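Local atomic coordinates of F-actin-capping protein subunit alpha (PDB entry 4AKR), a protein that caps the fast-growing barbed ends of actin filaments independently of calcium, blocking subunit exchange there without severing the filaments. Residues 48-53 and 68-73; 74-79 and 90-95. All blocks are in the same frame, centred on the assembly; numbering follows the deposited sequence.

Contact 1. Residues 48-53 and 68-73; sequences FREYNT and ITKEGE
Arg49 and Glu73 form a salt bridge between the helix 44-55 and the start of strand 73-75, the first strand of a four-stranded antiparallel sheet, and so illustrate how a helix can be tied to a sheet by charge at the margin and by packing behind it. The guanidinium of Arg49 meets the carboxylate at its edge through NH2, in a nearly straight bond to Glu73 OE2 whose modelled length of 2.5 Å is probably somewhat too short. NE adds weak bonds to both carboxylate oxygens, OE2 at 3.2 Å and OE1 at 3.3 Å, and the two flat groups are turned 47° from each other. Both chains reach this point extended, with CG opposite the backbone N in each (chi1 165° in Arg49, -174° in Glu73). A second, weaker bridge joins Lys70 NZ to Glu50 OE1 at 3.5 Å; the end of the straight lysine chain, CE and NZ, comes up to the carboxylate of the bent glutamate.

The apolar part of the contact is carried by Thr53. Its CB rests 3.7 Å from Lys70 CG, where the two side chains cross at about a right angle, while its methyl CG2 lies 3.9 Å from CG2 of Ile68 and also faces Glu73 OE1. Replacing Thr53 by a serine would probably open a gap between Ile68 and the Glu73 carboxylate, since the methyl that touches both would be gone. Tyr79 of strand 78-81 packs on Thr53 too, and its OH hydrogen-bonds to Glu73 OE1.

Within the helix, Arg49 O is gripped from opposite faces of its carbonyl plane: the backbone N of Thr53 bonds to it at 3.0 Å and Thr53 OG1 at 2.5 Å.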
# COMPACT_ATOMS: atom_id res chain seq x y z
N PHE A 48 8.69 -16.79 -8.43
CA PHE A 48 9.28 -15.66 -9.13
C PHE A 48 8.62 -15.47 -10.51
O PHE A 48 8.34 -14.35 -10.93
CB PHE A 48 10.79 -15.86 -9.29
CG PHE A 48 11.57 -15.66 -8.02
CD1 PHE A 48 11.22 -16.33 -6.86
CD2 PHE A 48 12.69 -14.83 -8.01
CE1 PHE A 48 11.97 -16.16 -5.69
CE2 PHE A 48 13.44 -14.66 -6.85
CZ PHE A 48 13.09 -15.33 -5.69
N ARG A 49 8.38 -16.58 -11.20
CA ARG A 49 7.73 -16.54 -12.51
C ARG A 49 6.38 -15.82 -12.46
O ARG A 49 6.04 -15.03 -13.35
CB ARG A 49 7.56 -17.97 -13.02
CG ARG A 49 6.60 -18.13 -14.18
CD ARG A 49 6.70 -19.53 -14.76
NE ARG A 49 5.61 -19.81 -15.69
CZ ARG A 49 4.43 -20.28 -15.31
NH1 ARG A 49 4.18 -20.51 -14.03
NH2 ARG A 49 3.48 -20.50 -16.22
N GLU A 50 5.61 -16.09 -11.40
CA GLU A 50 4.29 -15.48 -11.22
C GLU A 50 4.41 -13.96 -11.08
O GLU A 50 3.64 -13.21 -11.67
CB GLU A 50 3.61 -16.08 -9.99
CG GLU A 50 2.33 -15.39 -9.54
CD GLU A 50 1.27 -15.29 -10.63
OE1 GLU A 50 1.20 -16.20 -11.48
OE2 GLU A 50 0.50 -14.30 -10.62
N TYR A 51 5.39 -13.52 -10.30
CA TYR A 51 5.64 -12.10 -10.09
C TYR A 51 6.12 -11.44 -11.40
O TYR A 51 5.51 -10.49 -11.89
CB TYR A 51 6.72 -11.90 -9.02
CG TYR A 51 7.07 -10.45 -8.76
CD1 TYR A 51 6.30 -9.67 -7.89
CD2 TYR A 51 8.14 -9.84 -9.42
CE1 TYR A 51 6.60 -8.33 -7.68
CE2 TYR A 51 8.44 -8.50 -9.22
CZ TYR A 51 7.67 -7.75 -8.35
OH TYR A 51 7.99 -6.44 -8.12
N ASN A 52 7.22 -11.96 -11.95
CA ASN A 52 7.78 -11.41 -13.18
C ASN A 52 6.75 -11.23 -14.28
O ASN A 52 6.63 -10.15 -14.86
CB ASN A 52 8.91 -12.29 -13.71
CG ASN A 52 10.14 -12.26 -12.84
OD1 ASN A 52 10.46 -11.24 -12.23
ND2 ASN A 52 10.85 -13.39 -12.79
N THR A 53 5.99 -12.28 -14.56
CA THR A 53 5.00 -12.22 -15.62
C THR A 53 3.78 -11.35 -15.31
O THR A 53 3.26 -10.70 -16.20
CB THR A 53 4.53 -13.64 -16.02
OG1 THR A 53 4.15 -14.36 -14.85
CG2 THR A 53 5.65 -14.39 -16.73
N ILE A 68 8.15 -9.49 -20.55
CA ILE A 68 8.00 -10.87 -20.09
C ILE A 68 6.56 -10.94 -19.57
O ILE A 68 6.25 -10.37 -18.52
CB ILE A 68 8.96 -11.21 -18.93
CG1 ILE A 68 10.42 -11.10 -19.40
CG2 ILE A 68 8.66 -12.60 -18.39
CD1 ILE A 68 10.77 -12.00 -20.57
N THR A 69 5.68 -11.61 -20.31
CA THR A 69 4.27 -11.72 -19.94
C THR A 69 3.77 -13.14 -20.08
O THR A 69 4.44 -13.99 -20.67
CB THR A 69 3.39 -10.85 -20.83
OG1 THR A 69 3.25 -11.48 -22.11
CG2 THR A 69 4.02 -9.46 -21.02
N LYS A 70 2.57 -13.41 -19.56
CA LYS A 70 1.99 -14.74 -19.66
C LYS A 70 1.46 -14.94 -21.06
O LYS A 70 1.41 -16.06 -21.56
CB LYS A 70 0.85 -14.94 -18.66
CG LYS A 70 1.26 -14.83 -17.20
CD LYS A 70 0.05 -15.02 -16.28
CE LYS A 70 0.37 -14.69 -14.82
NZ LYS A 70 -0.83 -14.87 -13.95
N GLU A 71 1.05 -13.84 -21.70
CA GLU A 71 0.51 -13.93 -23.05
C GLU A 71 1.59 -14.25 -24.09
O GLU A 71 1.27 -14.72 -25.18
CB GLU A 71 -0.20 -12.65 -23.45
CG GLU A 71 -0.87 -12.76 -24.82
CD GLU A 71 -1.91 -13.87 -24.88
OE1 GLU A 71 -2.48 -14.22 -23.82
OE2 GLU A 71 -2.18 -14.38 -25.98
N GLY A 72 2.85 -13.99 -23.75
CA GLY A 72 3.92 -14.28 -24.67
C GLY A 72 4.70 -15.52 -24.25
O GLY A 72 5.68 -15.91 -24.89
N GLU A 73 4.25 -16.14 -23.16
CA GLU A 73 4.89 -17.33 -22.62
C GLU A 73 4.69 -18.55 -23.52
O GLU A 73 3.56 -18.96 -23.77
CB GLU A 73 4.35 -17.60 -21.21
CG GLU A 73 5.04 -18.73 -20.47
CD GLU A 73 4.69 -18.75 -18.98
OE1 GLU A 73 5.03 -17.78 -18.28
OE2 GLU A 73 4.08 -19.73 -18.52

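Contact 2. Residues 74-79 and 90-95; sequences ISNNEY and YDHIKQ
Tyr90 N bonds to the backbone carbonyl of Asn77 across the contact, 2.8 Å from N to O. The same asparagine sends its side-chain amide to the carbonyl of Tyr90 almost head-on: ND2 lies 3.2 Å from Tyr90 O, nearly along the C=O axis, with that oxygen close to the plane of the amide itself. Main chain and side chain of one residue thus hold both polar backbone atoms of Tyr90, a double grip at the mouth of the antiparallel hairpin formed by strands 78-81 and 86-91. CG of Asn77 stands opposite the carbonyl carbon (chi1 -55°), which carries the amide across to the other strand while the backbone C=O keeps its own bond.

Asn77 belongs to the type I turn from Ser75 to Glu78 that leads into this hairpin from strand 73-75. At the turn's start Ile74 and Ser75 both face Glu78, a classic beta bulge.

Deeper in, the rings of Tyr79 and His92 meet rim to rim with their planes 79° apart, neither lying over the other's face. CD2 of Tyr90 covers one face of the imidazole, 3.6 Å above its plane and displaced toward the rim, and CB of Tyr90 also lies 4.2 Å from Tyr79 CD1. At the end of strand 86-91, Asp91 OD1 accepts from Lys94 N at 2.9 Å, an Asx motif that spans residues 91 to 94.

The hydroxyl of Tyr79 has its partner in Glu73. On the helix 44-55, Asn52 packs against Tyr90 and Arg49 against His92, while Val97 of strand 96-102 touches Tyr90 from the neighbouring strand.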
# COMPACT_ATOMS: atom_id res chain seq x y z
N ILE A 74 5.78 -19.12 -24.02
CA ILE A 74 5.72 -20.29 -24.88
C ILE A 74 6.02 -21.52 -24.03
O ILE A 74 5.40 -22.57 -24.17
CB ILE A 74 6.77 -20.22 -26.01
CG1 ILE A 74 6.58 -18.95 -26.83
CG2 ILE A 74 6.66 -21.45 -26.89
CD1 ILE A 74 7.67 -18.70 -27.85
N SER A 75 6.98 -21.34 -23.13
CA SER A 75 7.42 -22.37 -22.20
C SER A 75 7.59 -21.66 -20.86
O SER A 75 7.45 -20.44 -20.78
CB SER A 75 8.76 -22.94 -22.66
OG SER A 75 9.47 -23.55 -21.60
N ASN A 76 7.91 -22.42 -19.82
CA ASN A 76 8.09 -21.84 -18.49
C ASN A 76 9.21 -20.80 -18.46
O ASN A 76 9.26 -19.94 -17.57
CB ASN A 76 8.40 -22.96 -17.49
CG ASN A 76 8.07 -22.57 -16.06
OD1 ASN A 76 8.75 -21.74 -15.46
ND2 ASN A 76 7.02 -23.18 -15.52
N ASN A 77 10.11 -20.86 -19.44
CA ASN A 77 11.22 -19.91 -19.50
C ASN A 77 11.43 -19.33 -20.89
O ASN A 77 12.50 -18.81 -21.20
CB ASN A 77 12.50 -20.59 -19.03
CG ASN A 77 12.36 -21.19 -17.66
OD1 ASN A 77 11.63 -22.16 -17.47
ND2 ASN A 77 13.05 -20.60 -16.68
N GLU A 78 10.41 -19.41 -21.74
CA GLU A 78 10.54 -18.88 -23.08
C GLU A 78 9.42 -17.92 -23.40
O GLU A 78 8.24 -18.22 -23.22
CB GLU A 78 10.57 -20.02 -24.10
CG GLU A 78 11.79 -20.91 -23.98
CD GLU A 78 11.75 -22.07 -24.95
OE1 GLU A 78 10.71 -22.78 -24.98
OE2 GLU A 78 12.73 -22.28 -25.69
N TYR A 79 9.80 -16.74 -23.88
CA TYR A 79 8.85 -15.70 -24.19
C TYR A 79 9.02 -15.19 -25.61
O TYR A 79 10.14 -14.92 -26.06
CB TYR A 79 8.99 -14.58 -23.16
CG TYR A 79 8.65 -15.08 -21.77
CD1 TYR A 79 9.59 -15.76 -20.99
CD2 TYR A 79 7.33 -15.02 -21.30
CE1 TYR A 79 9.23 -16.38 -19.79
CE2 TYR A 79 6.96 -15.63 -20.10
CZ TYR A 79 7.91 -16.32 -19.36
OH TYR A 79 7.51 -16.97 -18.21
N TYR A 90 14.45 -16.84 -20.57
CA TYR A 90 14.59 -16.02 -19.36
C TYR A 90 14.75 -16.81 -18.06
O TYR A 90 14.07 -17.80 -17.83
CB TYR A 90 13.35 -15.13 -19.26
CG TYR A 90 13.35 -14.09 -18.16
CD1 TYR A 90 14.16 -12.95 -18.26
CD2 TYR A 90 12.48 -14.18 -17.08
CE1 TYR A 90 14.08 -11.94 -17.32
CE2 TYR A 90 12.39 -13.17 -16.14
CZ TYR A 90 13.20 -12.05 -16.27
OH TYR A 90 13.10 -11.03 -15.36
N ASP A 91 15.65 -16.35 -17.19
CA ASP A 91 15.84 -17.01 -15.90
C ASP A 91 15.05 -16.23 -14.87
O ASP A 91 15.47 -15.15 -14.45
CB ASP A 91 17.31 -17.00 -15.48
CG ASP A 91 17.55 -17.82 -14.23
OD1 ASP A 91 16.84 -17.60 -13.22
OD2 ASP A 91 18.44 -18.70 -14.26
N HIS A 92 13.90 -16.77 -14.46
CA HIS A 92 13.03 -16.10 -13.50
C HIS A 92 13.61 -15.84 -12.12
O HIS A 92 13.21 -14.89 -11.44
CB HIS A 92 11.72 -16.87 -13.34
CG HIS A 92 10.77 -16.68 -14.47
ND1 HIS A 92 10.54 -17.65 -15.42
CD2 HIS A 92 10.00 -15.62 -14.82
CE1 HIS A 92 9.66 -17.20 -16.30
NE2 HIS A 92 9.32 -15.97 -15.96
N ILE A 93 14.55 -16.67 -11.68
CA ILE A 93 15.12 -16.47 -10.37
C ILE A 93 16.19 -15.39 -10.35
O ILE A 93 16.26 -14.61 -9.40
CB ILE A 93 15.70 -17.79 -9.83
CG1 ILE A 93 14.55 -18.79 -9.61
CG2 ILE A 93 16.44 -17.54 -8.53
CD1 ILE A 93 14.98 -20.14 -9.12
N LYS A 94 17.00 -15.34 -11.39
CA LYS A 94 18.06 -14.35 -11.47
C LYS A 94 17.52 -13.10 -12.14
O LYS A 94 18.16 -12.05 -12.12
CB LYS A 94 19.23 -14.87 -12.30
CG LYS A 94 19.51 -16.35 -12.13
CD LYS A 94 20.51 -16.81 -13.18
CE LYS A 94 21.93 -16.64 -12.71
NZ LYS A 94 22.24 -17.67 -11.67
N GLN A 95 16.34 -13.23 -12.74
CA GLN A 95 15.68 -12.13 -13.44
C GLN A 95 16.52 -11.62 -14.60
O GLN A 95 16.68 -10.41 -14.79
CB GLN A 95 15.36 -11.01 -12.46
CG GLN A 95 14.17 -11.36 -11.55
CD GLN A 95 14.12 -10.54 -10.28
OE1 GLN A 95 14.85 -10.81 -9.31
NE2 GLN A 95 13.27 -9.52 -10.26

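After helices 4-16 and 23-31 the chain runs through helix 44-55, makes the small hairpin of strands 58-61 and 64-67, and returns along 68-73, where contact 1 closes that loop. Residues 74-79 follow at once, and after the turn between strands 78-81 and 86-91 contact 2 closes a second loop at 90-95. The two loops therefore stand in series, neither nested nor crossed, yet their centres lie about 8 Å apart. Asn52 ND2 of contact 1 reaches His92 O of contact 2 at 3.1 Å. Contact 1 joins helix 44-55 to the loop entering the four-stranded sheet, while contact 2 joins the turn and the hairpin strands within it.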